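Local coordinates for NLP/P60 family protein (Bacillus cereus ATCC 10987, PDB 3H41) that probably hydrolyses the gamma-D-glutamyl-L-lysine bond in murein peptides, releasing the dipeptide L-Ala-gamma-D-Glu during peptidoglycan degradation, at residues A9-V13 and S14-L18; L105-Q109 and E110-K114. One frame throughout, in Å; residues are numbered along the deposited sequence.

Both contacts are local turns of a single chain, contact 1 (9-18) well before contact 2 (105-114), with centres about 13 Å apart. They meet through neighbouring antiparallel strands, 8-11 and 105-106, of one five-stranded sheet, where Phe-10 O and Thr-106 N, 2.8 Å apart, form a probable hydrogen bond. The Phe-10 and Phe-111 rings also pack edge-to-face. Contact 1 is buried and carries the chain on into strand 15-19, which pairs with strand 60-65, where the substrate-binding Glu-61 lies. Contact 2, at the surface, takes the chain from edge strand 105-106 into a short helix. At contact 1 the chain leaves the five-stranded sheet after its first strand, returning at 69-76; at contact 2, after its last.

Contact 1 (A9-V13 and S14-L18)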
ATOM      1  N   ALA A   9      18.436  -1.741  -1.158  1.00 16.60           N
ATOM      2  CA  ALA A   9      17.978  -2.919  -0.466  1.00 11.99           C
ATOM      3  C   ALA A   9      16.533  -3.170  -0.853  1.00 12.48           C
ATOM      4  O   ALA A   9      15.895  -2.331  -1.493  1.00 12.81           O
ATOM      5  CB  ALA A   9      18.157  -2.786   1.044  1.00 12.48           C
ATOM      6  N   PHE A  10      16.043  -4.333  -0.466  1.00 12.33           N
ATOM      7  CA  PHE A  10      14.677  -4.758  -0.787  1.00 12.66           C
ATOM      8  C   PHE A  10      13.919  -5.205   0.457  1.00 11.95           C
ATOM      9  O   PHE A  10      14.461  -5.886   1.307  1.00 15.03           O
ATOM     10  CB  PHE A  10      14.745  -5.891  -1.816  1.00 13.36           C
ATOM     11  CG  PHE A  10      15.337  -5.435  -3.135  1.00 13.94           C
ATOM     12  CD1 PHE A  10      14.545  -4.834  -4.104  1.00 13.64           C
ATOM     13  CD2 PHE A  10      16.685  -5.506  -3.341  1.00 18.50           C
ATOM     14  CE1 PHE A  10      15.087  -4.368  -5.301  1.00 20.07           C
ATOM     15  CE2 PHE A  10      17.239  -5.043  -4.530  1.00 14.07           C
ATOM     16  CZ  PHE A  10      16.441  -4.472  -5.503  1.00 18.66           C
ATOM     17  N   ILE A  11      12.635  -4.887   0.513  1.00 12.97           N
ATOM     18  CA  ILE A  11      11.773  -5.375   1.594  1.00 11.76           C
ATOM     19  C   ILE A  11      11.680  -6.900   1.595  1.00 14.03           C
ATOM     20  O   ILE A  11      11.378  -7.494   0.565  1.00 13.63           O
ATOM     21  CB  ILE A  11      10.357  -4.764   1.465  1.00 11.32           C
ATOM     22  CG1 ILE A  11      10.442  -3.245   1.412  1.00 14.30           C
ATOM     23  CG2 ILE A  11       9.437  -5.252   2.595  1.00 16.11           C
ATOM     24  CD1 ILE A  11      11.074  -2.562   2.600  1.00 10.79           C
ATOM     25  N   ASP A  12      11.911  -7.506   2.763  1.00 13.62           N
ATOM     26  CA  ASP A  12      12.044  -8.954   2.907  1.00 15.18           C
ATOM     27  C   ASP A  12      10.894  -9.535   3.722  1.00 14.77           C
ATOM     28  O   ASP A  12      10.943 -10.693   4.095  1.00 16.62           O
ATOM     29  CB  ASP A  12      13.417  -9.324   3.508  1.00 14.33           C
ATOM     30  CG  ASP A  12      13.748 -10.827   3.373  1.00 20.23           C
ATOM     31  OD1 ASP A  12      13.504 -11.391   2.300  1.00 18.60           O
ATOM     32  OD2 ASP A  12      14.224 -11.457   4.351  1.00 21.06           O
ATOM     33  N   VAL A  13       9.838  -8.734   3.956  1.00  9.34           N
ATOM     34  CA  VAL A  13       8.677  -9.205   4.696  1.00 12.76           C
ATOM     35  C   VAL A  13       7.457  -8.871   3.866  1.00 11.03           C
ATOM     36  O   VAL A  13       7.521  -8.066   2.901  1.00 13.33           O
ATOM     37  CB  VAL A  13       8.597  -8.588   6.165  1.00 11.96           C
ATOM     38  CG1 VAL A  13       9.668  -9.220   7.049  1.00  8.39           C
ATOM     39  CG2 VAL A  13       8.706  -7.058   6.152  1.00 10.50           C
ATOM     40  N   SER A  14       6.329  -9.481   4.204  1.00 12.33           N
ATOM     41  CA  SER A  14       5.116  -9.249   3.388  1.00 11.75           C
ATOM     42  C   SER A  14       4.808  -7.752   3.314  1.00 11.29           C
ATOM     43  O   SER A  14       4.587  -7.201   2.229  1.00 13.39           O
ATOM     44  CB  SER A  14       3.933 -10.036   3.907  1.00 13.70           C
ATOM     45  OG  SER A  14       3.698  -9.707   5.271  1.00 20.09           O
ATOM     46  N   ALA A  15       4.838  -7.091   4.457  1.00 11.01           N
ATOM     47  CA  ALA A  15       4.826  -5.644   4.483  1.00 12.19           C
ATOM     48  C   ALA A  15       5.618  -5.097   5.683  1.00 10.57           C
ATOM     49  O   ALA A  15       5.496  -5.600   6.828  1.00 12.63           O
ATOM     50  CB  ALA A  15       3.397  -5.091   4.414  1.00 10.59           C
ATOM     51  N   ALA A  16       6.514  -4.153   5.379  1.00 10.37           N
ATOM     52  CA  ALA A  16       7.291  -3.435   6.399  1.00 12.63           C
ATOM     53  C   ALA A  16       6.607  -2.121   6.751  1.00 10.62           C
ATOM     54  O   ALA A  16       6.207  -1.364   5.888  1.00 14.13           O
ATOM     55  CB  ALA A  16       8.707  -3.153   5.936  1.00 11.84           C
ATOM     56  N   THR A  17       6.568  -1.829   8.047  1.00 12.52           N
ATOM     57  CA  THR A  17       5.986  -0.600   8.549  1.00 10.72           C
ATOM     58  C   THR A  17       7.132   0.340   8.883  1.00 12.40           C
ATOM     59  O   THR A  17       8.072  -0.054   9.584  1.00 15.27           O
ATOM     60  CB  THR A  17       5.170  -0.946   9.787  1.00 10.43           C
ATOM     61  OG1 THR A  17       4.135  -1.861   9.392  1.00 13.16           O
ATOM     62  CG2 THR A  17       4.526   0.311  10.396  1.00 10.14           C
ATOM     63  N   LEU A  18       7.061   1.548   8.324  1.00 12.63           N
ATOM     64  CA  LEU A  18       8.060   2.560   8.531  1.00 10.94           C
ATOM     65  C   LEU A  18       7.596   3.581   9.587  1.00 13.22           C
ATOM     66  O   LEU A  18       6.467   4.085   9.548  1.00 14.25           O
ATOM     67  CB  LEU A  18       8.368   3.269   7.214  1.00 10.46           C
ATOM     68  CG  LEU A  18       9.357   2.497   6.302  1.00 15.57           C
ATOM     69  CD1 LEU A  18       8.732   1.229   5.758  1.00 19.00           C
ATOM     70  CD2 LEU A  18       9.787   3.450   5.173  1.00 16.52           C
TER
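Between Ile-11 and Ala-16 the backbone swings round through Asp-12, Val-13 and Ser-14, with Val-13 extended and Ser-14 at helical backbone angles, and no hydrogen bond ties the two limbs together. It is a connection between two different antiparallel sheets: strand 8-11 belongs to the five-stranded sheet of the N-terminal SH3-like part, whereas strand 15-19 pairs with 60-65. The two strands are therefore not partners in a hairpin, and apolar side chains fill the inside of the bend.

Ala-16 supplies the meeting point. Ile-11 comes at its methyl with both branches: CG2 lies 4.0 Å from Ala-16 CB, and the folded chi2 of -60° brings Ile-11 CD1 to 4.1 Å from the same carbon. Val-13 reaches across with one methyl alone, CG2, which sits between its own backbone N and carbonyl carbon (chi1 -73°, measured to CG1). From there it lies over the face of the Ala-15 to Ala-16 peptide, with Val-13 CG2 3.6 Å from Ala-15 O and 3.7 Å from Ala-16 N.

Beyond the bend, Ile-11 also packs on Ala-64 and Leu-105, and Ser-14 on Val-37. Asp-12 turns outward, where its OD2 is hydrogen-bonded to Asn-35 ND2.

Val-13 CG2, 3.9 Å from Ala-16 CB, completes a nearly equilateral triangle of methyls, its third side the 4.1 Å between Val-13 CG2 and Ile-11 CG2.

Contact 2 (L105-Q109 and E110-K114); sequences LTYNQ and EFADK
Asn-108 is the N-cap of the short helix 109-113, and its side chain closes the first turn on Phe-111. Asn-108 OD1 accepts from Phe-111 N at 3.0 Å, placed there by a chi1 of 178° that turns CG away from the backbone N, and the N-H points at a lone pair in the amide plane. The main chain of Asn-108 joins in: its O takes a nearly straight bond from Ala-112 N at 2.8 Å, so one residue occupies two N-H groups of the first turn.

One residue on, Gln-109 O accepts from Asp-113 N at 2.7 Å, and the two side chains make a second link. The Gln-109 chain bends at chi2 (59°), bringing NE2 within 2.9 Å of Asp-113 OD1. Asp-113 OD1 lies in the plane of the Gln-109 amide, but NE2 comes to it from above the carboxylate plane, the two groups being turned 48° apart. The other end of the same amide is held too, because Tyr-107 OH donates to Gln-109 OE1 at 2.8 Å, from above the carbonyl plane. Two bonds, one at each end, should restrict its rotation. The phenol end also rests against the helix, Tyr-107 OH 3.6 Å from Ala-112 CB.

Tyr-107 and Ala-112 face strand 8-11, packing on Phe-10, whereas Phe-111 reaches Leu-148, Pro-149 and Leu-161 on strands 147-153 and 157-161, setting the helix between the two SH3-like sheets.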
ATOM      1  N   LEU A 105      15.028  -6.117   5.780  1.00 15.07           N
ATOM      2  CA  LEU A 105      15.589  -5.786   4.456  1.00 13.17           C
ATOM      3  C   LEU A 105      16.463  -6.951   4.013  1.00 15.50           C
ATOM      4  O   LEU A 105      16.974  -7.713   4.838  1.00 15.03           O
ATOM      5  CB  LEU A 105      16.451  -4.526   4.517  1.00 15.75           C
ATOM      6  CG  LEU A 105      15.747  -3.207   4.748  1.00 17.65           C
ATOM      7  CD1 LEU A 105      16.791  -2.091   4.812  1.00 19.63           C
ATOM      8  CD2 LEU A 105      14.686  -2.925   3.661  1.00 15.27           C
ATOM      9  N   THR A 106      16.625  -7.099   2.699  1.00 17.30           N
ATOM     10  CA  THR A 106      17.571  -8.061   2.192  1.00 18.88           C
ATOM     11  C   THR A 106      18.206  -7.499   0.916  1.00 18.59           C
ATOM     12  O   THR A 106      17.841  -6.410   0.417  1.00 15.52           O
ATOM     13  CB  THR A 106      16.897  -9.427   1.933  1.00 18.91           C
ATOM     14  OG1 THR A 106      17.907 -10.400   1.645  1.00 28.47           O
ATOM     15  CG2 THR A 106      15.904  -9.356   0.807  1.00 22.55           C
ATOM     16  N   TYR A 107      19.192  -8.230   0.403  1.00 19.70           N
ATOM     17  CA  TYR A 107      19.738  -7.926  -0.927  1.00 18.57           C
ATOM     18  C   TYR A 107      20.159  -9.239  -1.560  1.00 18.80           C
ATOM     19  O   TYR A 107      20.885 -10.005  -0.944  1.00 21.12           O
ATOM     20  CB  TYR A 107      20.952  -6.988  -0.855  1.00 17.45           C
ATOM     21  CG  TYR A 107      21.448  -6.590  -2.251  1.00 15.77           C
ATOM     22  CD1 TYR A 107      22.334  -7.414  -2.961  1.00 26.37           C
ATOM     23  CD2 TYR A 107      20.958  -5.468  -2.887  1.00 23.42           C
ATOM     24  CE1 TYR A 107      22.770  -7.073  -4.243  1.00 20.63           C
ATOM     25  CE2 TYR A 107      21.371  -5.123  -4.171  1.00 23.15           C
ATOM     26  CZ  TYR A 107      22.269  -5.932  -4.841  1.00 28.05           C
ATOM     27  OH  TYR A 107      22.673  -5.595  -6.116  1.00 26.96           O
ATOM     28  N   ASN A 108      19.673  -9.514  -2.756  1.00 18.06           N
ATOM     29  CA  ASN A 108      20.110 -10.674  -3.523  1.00 21.09           C
ATOM     30  C   ASN A 108      20.378 -10.200  -4.949  1.00 20.46           C
ATOM     31  O   ASN A 108      19.528  -9.552  -5.569  1.00 20.28           O
ATOM     32  CB  ASN A 108      19.037 -11.755  -3.472  1.00 18.22           C
ATOM     33  CG  ASN A 108      19.395 -12.974  -4.281  1.00 17.04           C
ATOM     34  OD1 ASN A 108      19.014 -13.058  -5.438  1.00 24.94           O
ATOM     35  ND2 ASN A 108      20.047 -13.947  -3.667  1.00 24.30           N
ATOM     36  N   GLN A 109      21.591 -10.452  -5.451  1.00 24.19           N
ATOM     37  CA  GLN A 109      21.973  -9.936  -6.768  1.00 24.67           C
ATOM     38  C   GLN A 109      21.063 -10.432  -7.892  1.00 23.85           C
ATOM     39  O   GLN A 109      20.710  -9.664  -8.806  1.00 26.02           O
ATOM     40  CB  GLN A 109      23.423 -10.306  -7.106  1.00 27.09           C
ATOM     41  CG  GLN A 109      23.944  -9.565  -8.347  1.00 27.41           C
ATOM     42  CD  GLN A 109      23.887  -8.052  -8.184  1.00 31.90           C
ATOM     43  OE1 GLN A 109      24.338  -7.526  -7.172  1.00 33.48           O
ATOM     44  NE2 GLN A 109      23.293  -7.350  -9.159  1.00 32.03           N
ATOM     45  N   GLU A 110      20.719 -11.717  -7.853  1.00 25.93           N
ATOM     46  CA  GLU A 110      19.793 -12.290  -8.836  1.00 25.47           C
ATOM     47  C   GLU A 110      18.450 -11.562  -8.834  1.00 23.37           C
ATOM     48  O   GLU A 110      17.949 -11.195  -9.903  1.00 22.96           O
ATOM     49  CB  GLU A 110      19.545 -13.778  -8.600  1.00 25.15           C
ATOM     50  CG  GLU A 110      18.589 -14.371  -9.667  1.00 34.91           C
ATOM     51  CD  GLU A 110      18.264 -15.866  -9.481  1.00 41.33           C
ATOM     52  OE1 GLU A 110      18.592 -16.437  -8.420  1.00 46.27           O
ATOM     53  OE2 GLU A 110      17.655 -16.459 -10.405  1.00 40.14           O
ATOM     54  N   PHE A 111      17.861 -11.363  -7.646  1.00 22.55           N
ATOM     55  CA  PHE A 111      16.628 -10.561  -7.550  1.00 21.25           C
ATOM     56  C   PHE A 111      16.846  -9.136  -8.057  1.00 20.30           C
ATOM     57  O   PHE A 111      16.057  -8.610  -8.841  1.00 18.45           O
ATOM     58  CB  PHE A 111      16.095 -10.514  -6.114  1.00 20.76           C
ATOM     59  CG  PHE A 111      14.738  -9.869  -5.990  1.00 16.92           C
ATOM     60  CD1 PHE A 111      13.565 -10.631  -6.115  1.00 13.95           C
ATOM     61  CD2 PHE A 111      14.619  -8.505  -5.763  1.00 21.60           C
ATOM     62  CE1 PHE A 111      12.304 -10.049  -6.002  1.00 15.95           C
ATOM     63  CE2 PHE A 111      13.360  -7.913  -5.666  1.00 18.30           C
ATOM     64  CZ  PHE A 111      12.191  -8.697  -5.765  1.00 16.51           C
ATOM     65  N   ALA A 112      17.898  -8.487  -7.575  1.00 21.24           N
ATOM     66  CA  ALA A 112      18.235  -7.134  -8.045  1.00 23.17           C
ATOM     67  C   ALA A 112      18.348  -7.077  -9.598  1.00 24.79           C
ATOM     68  O   ALA A 112      17.833  -6.158 -10.232  1.00 29.72           O
ATOM     69  CB  ALA A 112      19.530  -6.661  -7.394  1.00 23.00           C
ATOM     70  N   ASP A 113      18.978  -8.079 -10.197  1.00 26.46           N
ATOM     71  CA  ASP A 113      19.105  -8.123 -11.676  1.00 26.23           C
ATOM     72  C   ASP A 113      17.773  -8.359 -12.398  1.00 28.07           C
ATOM     73  O   ASP A 113      17.633  -8.027 -13.588  1.00 32.87           O
ATOM     74  CB  ASP A 113      20.099  -9.202 -12.089  1.00 25.18           C
ATOM     75  CG  ASP A 113      21.524  -8.850 -11.720  1.00 29.96           C
ATOM     76  OD1 ASP A 113      21.820  -7.642 -11.582  1.00 37.62           O
ATOM     77  OD2 ASP A 113      22.333  -9.783 -11.553  1.00 37.45           O
ATOM     78  N   LYS A 114      16.807  -8.966 -11.707  1.00 24.87           N
ATOM     79  CA  LYS A 114      15.549  -9.332 -12.341  1.00 24.75           C
ATOM     80  C   LYS A 114      14.436  -8.321 -12.055  1.00 25.32           C
ATOM     81  O   LYS A 114      13.305  -8.541 -12.431  1.00 24.33           O
ATOM     82  CB  LYS A 114      15.139 -10.733 -11.894  1.00 24.92           C
ATOM     83  CG  LYS A 114      15.997 -11.868 -12.506  1.00 29.20           C
ATOM     84  CD  LYS A 114      15.568 -13.237 -11.935  1.00 28.12           C
ATOM     85  CE  LYS A 114      15.968 -14.404 -12.837  1.00 34.27           C
ATOM     86  NZ  LYS A 114      15.123 -14.510 -14.075  1.00 28.96           N
TER